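Local coordinates for probable glucarate dehydratase (Mycobacterium smegmatis str. MC2 155, PDB 3VDG), which probably dehydrates glucarate or a related acid sugar, as a metal-dependent member of the enolase superfamily, at residues P240-P251 with V264-P273; P288-F298 with S309-W320. All coordinates share one frame; numbering follows the deposited sequence.

Interaction 1. Residues P240-P251 with V264-P273; sequences PLRLDPNAAWTP and VLEYLEDPTP. With NA (sodium ion), chain C; FMT (formic acid), chain B.
Strands 241-244 and 267-269 run parallel, 20° apart and 4.9 Å between axes, joined by backbone bonds from Glu-266 N to Leu-241 O (2.8 Å) and from Glu-269 N to Leu-243 O. Beyond the strands, Ala-247 N reaches Asp-270 O, Trp-249 N reaches Pro-271 O, and the Thr-272 hydroxyl donates to Trp-249 O, OG1 to O 2.7 Å. At the N-terminal end the extended Arg-242 chain lays CG over the face of the Tyr-267 ring, a CH-pi contact 4.0 Å from the centroid. Its guanidinium lies 18° from the ring plane and takes Glu-266 OE1 at its edge, exactly in plane, in a salt bridge from NE (3.2 Å); Asp-370 and Ala-368 hold the other end. On the opposite side of the sheet Leu-243 CB meets Leu-265 CD2 and Leu-268 CD1, and Trp-249 packs CE3 on Pro-271 CB. At the C-terminal end the carboxylates of Asp-244 and Glu-269 stack, planes 20° apart, both gripping the sodium ion: OD2 of Asp-244 at 2.4 Å, OE2 of Glu-269 at 2.2 Å. Lys-216 bonds to Asp-244 OD2, and Lys-214 forms a salt bridge with Glu-269 OE1. This is a parallel beta-alpha-beta unit through helix 251-260, carrying metal ligands at its strand ends as in enolase-superfamily barrels.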
loop_
_atom_site.group_PDB
_atom_site.type_symbol
_atom_site.label_atom_id
_atom_site.label_comp_id
_atom_site.label_asym_id
_atom_site.label_seq_id
_atom_site.Cartn_x
_atom_site.Cartn_y
_atom_site.Cartn_z
ATOM N N PRO A 240 22.861 18.032 -5.778
ATOM C CA PRO A 240 21.900 17.697 -6.822
ATOM C C PRO A 240 20.975 18.894 -7.096
ATOM O O PRO A 240 20.640 19.645 -6.168
ATOM C CB PRO A 240 21.117 16.518 -6.216
ATOM C CG PRO A 240 22.073 15.905 -5.230
ATOM C CD PRO A 240 22.797 17.091 -4.640
ATOM N N LEU A 241 20.588 19.058 -8.365
ATOM C CA LEU A 241 19.796 20.214 -8.817
ATOM C C LEU A 241 18.542 19.749 -9.532
ATOM O O LEU A 241 18.548 18.745 -10.246
ATOM C CB LEU A 241 20.606 21.089 -9.802
ATOM C CG LEU A 241 21.926 21.684 -9.299
ATOM C CD1 LEU A 241 22.585 22.477 -10.415
ATOM C CD2 LEU A 241 21.717 22.572 -8.081
ATOM N N ARG A 242 17.460 20.496 -9.357
ATOM C CA ARG A 242 16.221 20.189 -10.046
ATOM C C ARG A 242 15.642 21.477 -10.555
ATOM O O ARG A 242 15.835 22.526 -9.948
ATOM C CB ARG A 242 15.205 19.598 -9.074
ATOM C CG ARG A 242 15.705 18.396 -8.315
ATOM C CD ARG A 242 14.960 18.365 -6.996
ATOM N NE ARG A 242 15.422 17.268 -6.171
ATOM C CZ ARG A 242 14.903 16.957 -4.995
ATOM N NH1 ARG A 242 13.898 17.674 -4.488
ATOM N NH2 ARG A 242 15.399 15.931 -4.330
ATOM N N LEU A 243 14.918 21.393 -11.658
ATOM C CA LEU A 243 14.289 22.575 -12.230
ATOM C C LEU A 243 12.824 22.231 -12.491
ATOM O O LEU A 243 12.514 21.134 -12.951
ATOM C CB LEU A 243 14.993 22.945 -13.545
ATOM C CG LEU A 243 14.433 24.085 -14.406
ATOM C CD1 LEU A 243 14.407 25.390 -13.621
ATOM C CD2 LEU A 243 15.285 24.222 -15.676
ATOM N N ASP A 244 11.932 23.172 -12.197
ATOM C CA ASP A 244 10.497 22.932 -12.290
ATOM C C ASP A 244 9.792 24.162 -12.834
ATOM O O ASP A 244 9.559 25.123 -12.099
ATOM C CB ASP A 244 9.967 22.612 -10.892
ATOM C CG ASP A 244 8.448 22.528 -10.841
ATOM O OD1 ASP A 244 7.781 22.413 -11.902
ATOM O OD2 ASP A 244 7.919 22.566 -9.716
ATOM N N PRO A 245 9.483 24.167 -14.132
ATOM C CA PRO A 245 8.817 25.351 -14.676
ATOM C C PRO A 245 7.292 25.212 -14.688
ATOM O O PRO A 245 6.626 25.973 -15.397
ATOM C CB PRO A 245 9.320 25.378 -16.123
ATOM C CG PRO A 245 9.407 23.919 -16.465
ATOM C CD PRO A 245 9.886 23.229 -15.198
ATOM N N ASN A 246 6.743 24.245 -13.946
ATOM C CA ASN A 246 5.275 24.090 -13.878
ATOM C C ASN A 246 4.622 24.085 -15.267
ATOM O O ASN A 246 3.643 24.789 -15.501
ATOM C CB ASN A 246 4.653 25.200 -13.010
ATOM C CG ASN A 246 4.860 24.969 -11.509
ATOM O OD1 ASN A 246 5.517 25.763 -10.821
ATOM N ND2 ASN A 246 4.298 23.878 -10.996
ATOM N N ALA A 247 5.169 23.289 -16.183
ATOM C CA ALA A 247 4.582 23.088 -17.513
ATOM C C ALA A 247 4.582 24.340 -18.383
ATOM O O ALA A 247 3.734 24.483 -19.279
ATOM C CB ALA A 247 3.161 22.526 -17.408
ATOM N N ALA A 248 5.541 25.230 -18.168
ATOM C CA ALA A 248 5.584 26.482 -18.958
ATOM C C ALA A 248 6.118 26.326 -20.379
ATOM O O ALA A 248 6.160 27.312 -21.113
ATOM C CB ALA A 248 6.380 27.555 -18.226
ATOM N N TRP A 249 6.562 25.120 -20.756
ATOM C CA TRP A 249 7.215 24.929 -22.068
ATOM C C TRP A 249 6.490 23.984 -22.968
ATOM O O TRP A 249 5.804 23.073 -22.506
ATOM C CB TRP A 249 8.632 24.396 -21.921
ATOM C CG TRP A 249 9.488 25.161 -20.960
ATOM C CD1 TRP A 249 9.496 26.535 -20.719
ATOM C CD2 TRP A 249 10.536 24.611 -20.104
ATOM N NE1 TRP A 249 10.429 26.856 -19.758
ATOM C CE2 TRP A 249 11.098 25.739 -19.363
ATOM C CE3 TRP A 249 11.043 23.332 -19.880
ATOM C CZ2 TRP A 249 12.118 25.572 -18.440
ATOM C CZ3 TRP A 249 12.072 23.179 -18.939
ATOM C CH2 TRP A 249 12.585 24.263 -18.236
ATOM N N THR A 250 6.663 24.164 -24.272
ATOM C CA THR A 250 6.168 23.175 -25.230
ATOM C C THR A 250 7.097 21.964 -25.188
ATOM O O THR A 250 8.201 22.031 -24.617
ATOM C CB THR A 250 6.221 23.709 -26.662
ATOM O OG1 THR A 250 7.585 23.953 -27.006
ATOM C CG2 THR A 250 5.418 24.997 -26.805
ATOM N N PRO A 251 6.664 20.844 -25.781
ATOM C CA PRO A 251 7.569 19.711 -25.718
ATOM C C PRO A 251 8.874 19.967 -26.466
ATOM O O PRO A 251 9.929 19.493 -26.030
ATOM C CB PRO A 251 6.758 18.579 -26.361
ATOM C CG PRO A 251 5.327 18.960 -26.101
ATOM C CD PRO A 251 5.326 20.461 -26.281
ATOM N N VAL A 264 23.520 17.810 -15.647
ATOM C CA VAL A 264 23.447 18.843 -14.621
ATOM C C VAL A 264 22.278 18.620 -13.641
ATOM O O VAL A 264 22.423 18.851 -12.431
ATOM C CB VAL A 264 23.322 20.253 -15.249
ATOM C CG1 VAL A 264 23.334 21.316 -14.167
ATOM C CG2 VAL A 264 24.457 20.511 -16.234
ATOM N N LEU A 265 21.128 18.172 -14.156
ATOM C CA LEU A 265 19.924 17.991 -13.318
ATOM C C LEU A 265 19.771 16.577 -12.806
ATOM O O LEU A 265 19.977 15.622 -13.533
ATOM C CB LEU A 265 18.651 18.338 -14.090
ATOM C CG LEU A 265 18.453 19.781 -14.537
ATOM C CD1 LEU A 265 17.141 19.877 -15.312
ATOM C CD2 LEU A 265 18.459 20.742 -13.356
ATOM N N GLU A 266 19.372 16.455 -11.549
ATOM C CA GLU A 266 18.968 15.176 -10.995
ATOM C C GLU A 266 17.633 14.730 -11.609
ATOM O O GLU A 266 17.440 13.567 -11.969
ATOM C CB GLU A 266 18.843 15.336 -9.482
ATOM C CG GLU A 266 18.348 14.109 -8.770
ATOM C CD GLU A 266 18.463 14.238 -7.265
ATOM O OE1 GLU A 266 17.781 15.119 -6.675
ATOM O OE2 GLU A 266 19.240 13.444 -6.694
ATOM N N TYR A 267 16.686 15.652 -11.736
ATOM C CA TYR A 267 15.531 15.387 -12.590
ATOM C C TYR A 267 14.942 16.708 -13.055
ATOM O O TYR A 267 15.284 17.750 -12.522
ATOM C CB TYR A 267 14.467 14.502 -11.906
ATOM C CG TYR A 267 13.920 14.944 -10.539
ATOM C CD1 TYR A 267 14.124 14.158 -9.410
ATOM C CD2 TYR A 267 13.149 16.099 -10.395
ATOM C CE1 TYR A 267 13.605 14.520 -8.170
ATOM C CE2 TYR A 267 12.621 16.473 -9.161
ATOM C CZ TYR A 267 12.847 15.680 -8.048
ATOM O OH TYR A 267 12.333 16.034 -6.802
ATOM N N LEU A 268 14.085 16.650 -14.062
ATOM C CA LEU A 268 13.394 17.829 -14.594
ATOM C C LEU A 268 11.895 17.671 -14.342
ATOM O O LEU A 268 11.309 16.699 -14.812
ATOM C CB LEU A 268 13.654 17.912 -16.108
ATOM C CG LEU A 268 12.964 19.032 -16.881
ATOM C CD1 LEU A 268 13.503 20.369 -16.388
ATOM C CD2 LEU A 268 13.252 18.863 -18.374
ATOM N N GLU A 269 11.272 18.578 -13.580
ATOM C CA GLU A 269 9.875 18.359 -13.178
ATOM C C GLU A 269 8.941 19.096 -14.114
ATOM O O GLU A 269 9.156 20.275 -14.376
ATOM C CB GLU A 269 9.552 18.904 -11.768
ATOM C CG GLU A 269 10.608 18.742 -10.700
ATOM C CD GLU A 269 10.151 19.315 -9.362
ATOM O OE1 GLU A 269 11.023 19.648 -8.524
ATOM O OE2 GLU A 269 8.917 19.451 -9.154
ATOM N N ASP A 270 7.888 18.415 -14.564
ATOM C CA ASP A 270 6.809 19.053 -15.334
ATOM C C ASP A 270 7.301 20.114 -16.304
ATOM O O ASP A 270 6.906 21.285 -16.211
ATOM C CB ASP A 270 5.764 19.666 -14.381
ATOM C CG ASP A 270 5.024 18.601 -13.602
ATOM O OD1 ASP A 270 4.515 17.676 -14.267
ATOM O OD2 ASP A 270 4.993 18.664 -12.344
ATOM N N PRO A 271 8.165 19.720 -17.248
ATOM C CA PRO A 271 8.556 20.711 -18.252
ATOM C C PRO A 271 7.389 21.183 -19.138
ATOM O O PRO A 271 7.367 22.333 -19.552
ATOM C CB PRO A 271 9.603 19.959 -19.104
ATOM C CG PRO A 271 9.332 18.495 -18.858
ATOM C CD PRO A 271 8.858 18.429 -17.423
ATOM N N THR A 272 6.416 20.318 -19.407
ATOM C CA THR A 272 5.407 20.592 -20.424
ATOM C C THR A 272 4.067 19.997 -19.971
ATOM O O THR A 272 4.049 19.063 -19.172
ATOM C CB THR A 272 5.863 19.999 -21.785
ATOM O OG1 THR A 272 5.058 20.523 -22.847
ATOM C CG2 THR A 272 5.771 18.458 -21.783
ATOM N N PRO A 273 2.936 20.548 -20.447
ATOM C CA PRO A 273 1.660 20.060 -19.893
ATOM C C PRO A 273 1.143 18.738 -20.487
ATOM O O PRO A 273 1.286 18.490 -21.692
ATOM C CB PRO A 273 0.665 21.202 -20.209
ATOM C CG PRO A 273 1.295 22.010 -21.291
ATOM C CD PRO A 273 2.779 21.756 -21.289
HETATM NA NA NA C . 6.967 20.465 -8.920
HETATM C C FMT B . 3.845 23.760 -7.526
HETATM O O1 FMT B . 4.505 22.991 -8.217
HETATM O O2 FMT B . 2.943 23.285 -6.658
HETATM O O HOH W 1 22.147 17.332 -10.182
HETATM O O HOH W 2 18.048 14.403 -3.751
HETATM O O HOH W 3 5.638 20.942 -10.818
HETATM O O HOH W 4 6.445 21.837 -7.158
#

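Interaction 2. Residues P288-F298 with S309-W320; sequences PLATNMCVVAF and SVQVVLSDHHYW. With NA (sodium ion), chain C; FMT (formic acid), chain B.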
loop_
_atom_site.group_PDB
_atom_site.type_symbol
_atom_site.label_atom_id
_atom_site.label_comp_id
_atom_site.label_asym_id
_atom_site.label_seq_id
_atom_site.Cartn_x
_atom_site.Cartn_y
_atom_site.Cartn_z
ATOM N N PRO A 288 15.743 11.883 -15.818
ATOM C CA PRO A 288 14.361 11.464 -15.579
ATOM C C PRO A 288 13.427 12.677 -15.503
ATOM O O PRO A 288 13.849 13.735 -15.022
ATOM C CB PRO A 288 14.424 10.811 -14.176
ATOM C CG PRO A 288 15.862 10.576 -13.892
ATOM C CD PRO A 288 16.642 11.575 -14.690
ATOM N N LEU A 289 12.183 12.527 -15.972
ATOM C CA LEU A 289 11.161 13.542 -15.748
ATOM C C LEU A 289 10.390 13.193 -14.485
ATOM O O LEU A 289 10.080 12.023 -14.243
ATOM C CB LEU A 289 10.163 13.595 -16.913
ATOM C CG LEU A 289 10.751 13.989 -18.276
ATOM C CD1 LEU A 289 9.592 14.370 -19.195
ATOM C CD2 LEU A 289 11.715 15.162 -18.094
ATOM N N ALA A 290 10.080 14.216 -13.700
ATOM C CA ALA A 290 9.275 14.075 -12.493
ATOM C C ALA A 290 7.991 14.868 -12.658
ATOM O O ALA A 290 7.921 15.773 -13.486
ATOM C CB ALA A 290 10.050 14.604 -11.299
ATOM N N THR A 291 6.971 14.547 -11.865
ATOM C CA THR A 291 5.749 15.321 -11.926
ATOM C C THR A 291 5.041 15.449 -10.576
ATOM O O THR A 291 5.101 14.543 -9.743
ATOM C CB THR A 291 4.752 14.697 -12.901
ATOM O OG1 THR A 291 3.639 15.595 -13.054
ATOM C CG2 THR A 291 4.239 13.379 -12.338
ATOM N N ASN A 292 4.381 16.589 -10.376
ATOM C CA ASN A 292 3.267 16.699 -9.437
ATOM C C ASN A 292 2.128 17.447 -10.097
ATOM O O ASN A 292 1.418 18.210 -9.442
ATOM C CB ASN A 292 3.660 17.451 -8.175
ATOM C CG ASN A 292 4.325 18.781 -8.479
ATOM O OD1 ASN A 292 5.529 18.928 -8.292
ATOM N ND2 ASN A 292 3.548 19.753 -8.946
ATOM N N MET A 293 1.971 17.266 -11.398
ATOM C CA MET A 293 0.900 17.940 -12.098
ATOM C C MET A 293 0.111 16.971 -12.942
ATOM O O MET A 293 -1.099 17.030 -12.957
ATOM C CB MET A 293 1.426 19.099 -12.960
ATOM C CG MET A 293 1.936 20.274 -12.150
ATOM S SD MET A 293 2.641 21.568 -13.210
ATOM C CE MET A 293 1.123 22.312 -13.805
ATOM N N CYS A 294 0.776 16.059 -13.640
ATOM C CA CYS A 294 0.002 15.136 -14.478
ATOM C C CYS A 294 -0.247 13.789 -13.805
ATOM O O CYS A 294 -0.978 12.961 -14.339
ATOM C CB CYS A 294 0.615 14.983 -15.884
ATOM S SG CYS A 294 2.295 14.345 -15.889
ATOM N N VAL A 295 0.356 13.577 -12.634
ATOM C CA VAL A 295 0.015 12.433 -11.777
ATOM C C VAL A 295 -0.194 12.930 -10.329
ATOM O O VAL A 295 0.775 13.087 -9.571
ATOM C CB VAL A 295 1.119 11.345 -11.782
ATOM C CG1 VAL A 295 0.691 10.154 -10.925
ATOM C CG2 VAL A 295 1.397 10.860 -13.198
ATOM N N VAL A 296 -1.449 13.173 -9.962
ATOM C CA VAL A 296 -1.793 13.736 -8.657
ATOM C C VAL A 296 -2.929 12.952 -7.998
ATOM O O VAL A 296 -3.444 13.343 -6.933
ATOM C CB VAL A 296 -2.175 15.244 -8.754
ATOM C CG1 VAL A 296 -0.972 16.083 -9.183
ATOM C CG2 VAL A 296 -3.341 15.446 -9.710
ATOM N N ALA A 297 -3.316 11.839 -8.622
ATOM C CA ALA A 297 -4.410 10.993 -8.113
ATOM C C ALA A 297 -4.185 9.557 -8.576
ATOM O O ALA A 297 -3.589 9.332 -9.634
ATOM C CB ALA A 297 -5.762 11.494 -8.608
ATOM N N PHE A 298 -4.661 8.586 -7.799
ATOM C CA PHE A 298 -4.436 7.189 -8.167
ATOM C C PHE A 298 -4.955 6.857 -9.569
ATOM O O PHE A 298 -4.317 6.104 -10.298
ATOM C CB PHE A 298 -5.022 6.220 -7.121
ATOM C CG PHE A 298 -4.265 6.236 -5.808
ATOM C CD1 PHE A 298 -3.083 5.514 -5.661
ATOM C CD2 PHE A 298 -4.712 7.008 -4.750
ATOM C CE1 PHE A 298 -2.370 5.545 -4.474
ATOM C CE2 PHE A 298 -4.012 7.033 -3.551
ATOM C CZ PHE A 298 -2.838 6.306 -3.414
ATOM N N SER A 309 5.120 8.465 -19.407
ATOM C CA SER A 309 5.157 9.920 -19.322
ATOM C C SER A 309 6.140 10.438 -18.299
ATOM O O SER A 309 6.689 11.523 -18.462
ATOM C CB SER A 309 3.774 10.465 -18.986
ATOM O OG SER A 309 2.849 10.048 -19.958
ATOM N N VAL A 310 6.333 9.697 -17.215
ATOM C CA VAL A 310 7.235 10.167 -16.155
ATOM C C VAL A 310 8.024 9.020 -15.555
ATOM O O VAL A 310 7.596 7.853 -15.604
ATOM C CB VAL A 310 6.499 10.880 -14.996
ATOM C CG1 VAL A 310 5.852 12.173 -15.474
ATOM C CG2 VAL A 310 5.485 9.949 -14.336
ATOM N N GLN A 311 9.168 9.370 -14.984
ATOM C CA GLN A 311 10.057 8.404 -14.379
ATOM C C GLN A 311 10.102 8.577 -12.861
ATOM O O GLN A 311 10.553 7.676 -12.154
ATOM C CB GLN A 311 11.458 8.539 -14.987
ATOM C CG GLN A 311 11.520 8.077 -16.445
ATOM C CD GLN A 311 10.875 9.070 -17.396
ATOM O OE1 GLN A 311 11.299 10.231 -17.476
ATOM N NE2 GLN A 311 9.841 8.623 -18.124
ATOM N N VAL A 312 9.643 9.733 -12.372
ATOM C CA VAL A 312 9.633 10.049 -10.928
ATOM C C VAL A 312 8.283 10.683 -10.556
ATOM O O VAL A 312 7.808 11.576 -11.255
ATOM C CB VAL A 312 10.762 11.040 -10.556
ATOM C CG1 VAL A 312 10.664 11.438 -9.094
ATOM C CG2 VAL A 312 12.159 10.474 -10.863
ATOM N N VAL A 313 7.645 10.212 -9.485
ATOM C CA VAL A 313 6.376 10.820 -9.037
ATOM C C VAL A 313 6.648 11.563 -7.725
ATOM O O VAL A 313 7.347 11.056 -6.845
ATOM C CB VAL A 313 5.270 9.761 -8.817
ATOM C CG1 VAL A 313 3.993 10.421 -8.280
ATOM C CG2 VAL A 313 4.957 9.048 -10.130
ATOM N N LEU A 314 6.152 12.778 -7.592
ATOM C CA LEU A 314 6.319 13.478 -6.326
ATOM C C LEU A 314 5.139 13.193 -5.433
ATOM O O LEU A 314 4.023 13.527 -5.769
ATOM C CB LEU A 314 6.489 14.980 -6.522
ATOM C CG LEU A 314 7.902 15.537 -6.686
ATOM C CD1 LEU A 314 8.541 15.026 -7.958
ATOM C CD2 LEU A 314 7.893 17.063 -6.686
ATOM N N SER A 315 5.375 12.522 -4.305
ATOM C CA SER A 315 4.272 12.268 -3.385
ATOM C C SER A 315 3.837 13.586 -2.737
ATOM O O SER A 315 4.602 14.547 -2.680
ATOM C CB SER A 315 4.708 11.299 -2.287
ATOM O OG SER A 315 5.770 11.881 -1.517
ATOM N N ASP A 316 2.617 13.616 -2.222
ATOM C CA ASP A 316 2.164 14.720 -1.379
ATOM C C ASP A 316 0.956 14.231 -0.596
ATOM O O ASP A 316 -0.130 14.064 -1.167
ATOM C CB ASP A 316 1.781 15.942 -2.230
ATOM C CG ASP A 316 1.449 17.148 -1.382
ATOM O OD1 ASP A 316 0.942 16.942 -0.254
ATOM O OD2 ASP A 316 1.681 18.297 -1.836
ATOM N N HIS A 317 1.124 13.994 0.706
ATOM C CA HIS A 317 0.024 13.386 1.474
ATOM C C HIS A 317 -1.180 14.278 1.568
ATOM O O HIS A 317 -2.271 13.812 1.883
ATOM C CB HIS A 317 0.475 12.950 2.874
ATOM C CG HIS A 317 0.679 14.082 3.846
ATOM N ND1 HIS A 317 1.861 14.704 3.996
ATOM C CD2 HIS A 317 -0.197 14.667 4.771
ATOM C CE1 HIS A 317 1.746 15.650 4.938
ATOM N NE2 HIS A 317 0.479 15.626 5.407
ATOM N N HIS A 318 -1.010 15.568 1.291
ATOM C CA HIS A 318 -2.133 16.517 1.413
ATOM C C HIS A 318 -3.149 16.334 0.326
ATOM O O HIS A 318 -4.336 16.648 0.515
ATOM C CB HIS A 318 -1.642 17.967 1.416
ATOM C CG HIS A 318 -0.663 18.283 2.519
ATOM N ND1 HIS A 318 0.692 18.177 2.356
ATOM C CD2 HIS A 318 -0.868 18.729 3.823
ATOM C CE1 HIS A 318 1.306 18.550 3.500
ATOM N NE2 HIS A 318 0.358 18.884 4.395
ATOM N N TYR A 319 -2.733 15.841 -0.837
ATOM C CA TYR A 319 -3.740 15.602 -1.888
ATOM C C TYR A 319 -3.877 14.154 -2.373
ATOM O O TYR A 319 -4.843 13.829 -3.072
ATOM C CB TYR A 319 -3.641 16.618 -3.050
ATOM C CG TYR A 319 -2.346 16.620 -3.839
ATOM C CD1 TYR A 319 -1.446 17.671 -3.718
ATOM C CD2 TYR A 319 -2.030 15.580 -4.700
ATOM C CE1 TYR A 319 -0.268 17.698 -4.445
ATOM C CE2 TYR A 319 -0.841 15.591 -5.425
ATOM C CZ TYR A 319 0.033 16.659 -5.292
ATOM O OH TYR A 319 1.225 16.681 -6.005
ATOM N N TRP A 320 -2.951 13.282 -1.962
ATOM C CA TRP A 320 -3.066 11.828 -2.211
ATOM C C TRP A 320 -3.876 11.079 -1.191
ATOM O O TRP A 320 -4.183 9.900 -1.377
ATOM C CB TRP A 320 -1.685 11.173 -2.325
ATOM C CG TRP A 320 -1.018 11.418 -3.653
ATOM C CD1 TRP A 320 -0.174 12.461 -3.992
ATOM C CD2 TRP A 320 -1.116 10.592 -4.872
ATOM N NE1 TRP A 320 0.252 12.339 -5.292
ATOM C CE2 TRP A 320 -0.284 11.241 -5.874
ATOM C CE3 TRP A 320 -1.755 9.407 -5.197
ATOM C CZ2 TRP A 320 -0.127 10.723 -7.146
ATOM C CZ3 TRP A 320 -1.605 8.900 -6.498
ATOM C CH2 TRP A 320 -0.801 9.545 -7.443
HETATM NA NA NA C . 6.967 20.465 -8.920
HETATM C C FMT B . 3.845 23.760 -7.526
HETATM O O1 FMT B . 4.505 22.991 -8.217
HETATM O O2 FMT B . 2.943 23.285 -6.658
HETATM O O HOH W 3 5.638 20.942 -10.818
HETATM O O HOH W 5 1.774 14.217 -7.230
HETATM O O HOH W 6 -5.558 12.826 -5.522
HETATM O O HOH W 4 6.445 21.837 -7.158
#
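Gln-311 folds its side chain back along Leu-289, bent at chi2 (74°), and its OE1 accepts from Leu-289 N in a nearly straight bond of 2.9 Å. Leu-289 O is gripped in return by two donors, Gln-311 N and Val-312 N, which ties down the start of the strand pair. Further along, Thr-291 N donates to Val-312 O and Leu-314 N to Thr-291 O, holding strands 289-291 and 312-315 parallel. Where the first strand ends, Thr-291 OG1 receives Met-293 N and Cys-294 N, an ST turn and ST motif that curl the chain around the hydroxyl; Asp-270 is its further partner. Asn-292 OD1 binds the sodium ion at 2.2 Å, with Leu-314 CD2 3.4 Å from that same oxygen. Water 5 stitches the loop to the second segment: it donates to Val-295 O and Leu-314 O and accepts from Tyr-319 OH and Trp-320 NE1. Asp-316 OD1 takes the backbone N of His-318 as N-cap of a weakly bonded helical turn, and also accepts from the ring ND1 of His-318.

Packing continues on both sides of the sheet. Ala-290 CB touches Val-312 CB and Leu-314 CD1, while Thr-291 CG2 crosses Val-310 CG1 at about a right angle. Beyond the strands, Val-296 CB lies 3.6 Å from Tyr-319 CE2. One face of the Trp-320 indole covers the Val-296 to Ala-297 peptide, and its edge points at the Phe-298 face in a T-shaped pair, planes at 84°, with CE3 over the ring centre. Across the dimer interface Phe-298 also packs on Thr-335 of the second subunit. Strand, helix 301-307 and strand form a beta-alpha-beta crossover of the enolase-type barrel, delivering a metal ligand at the strand's C-terminal end.

Interactions 1 and 2 are two beta-alpha-beta units of one parallel run of strands, their centres about 13 Å apart; the intervening unit, through helix 275-284, joins them and sets strands 267-269 and 289-291 side by side. Asp-270 forms the seam: its N lies 2.9 Å from Ala-290 O and its OD1 2.6 Å from Thr-291 OG1, both probable hydrogen bonds. Together the contacts complete the protein's share of the sodium site, Asp-244 and Glu-269 coming from interaction 1 and Asn-292 from interaction 2, with waters 3 and 4 also bound. Formic acid, probably from the crystallisation liquor, sits beside it, held by Asn-246 and His-343. As in related enzymes, where such a site holds magnesium, this end of the barrel probably carries the active site.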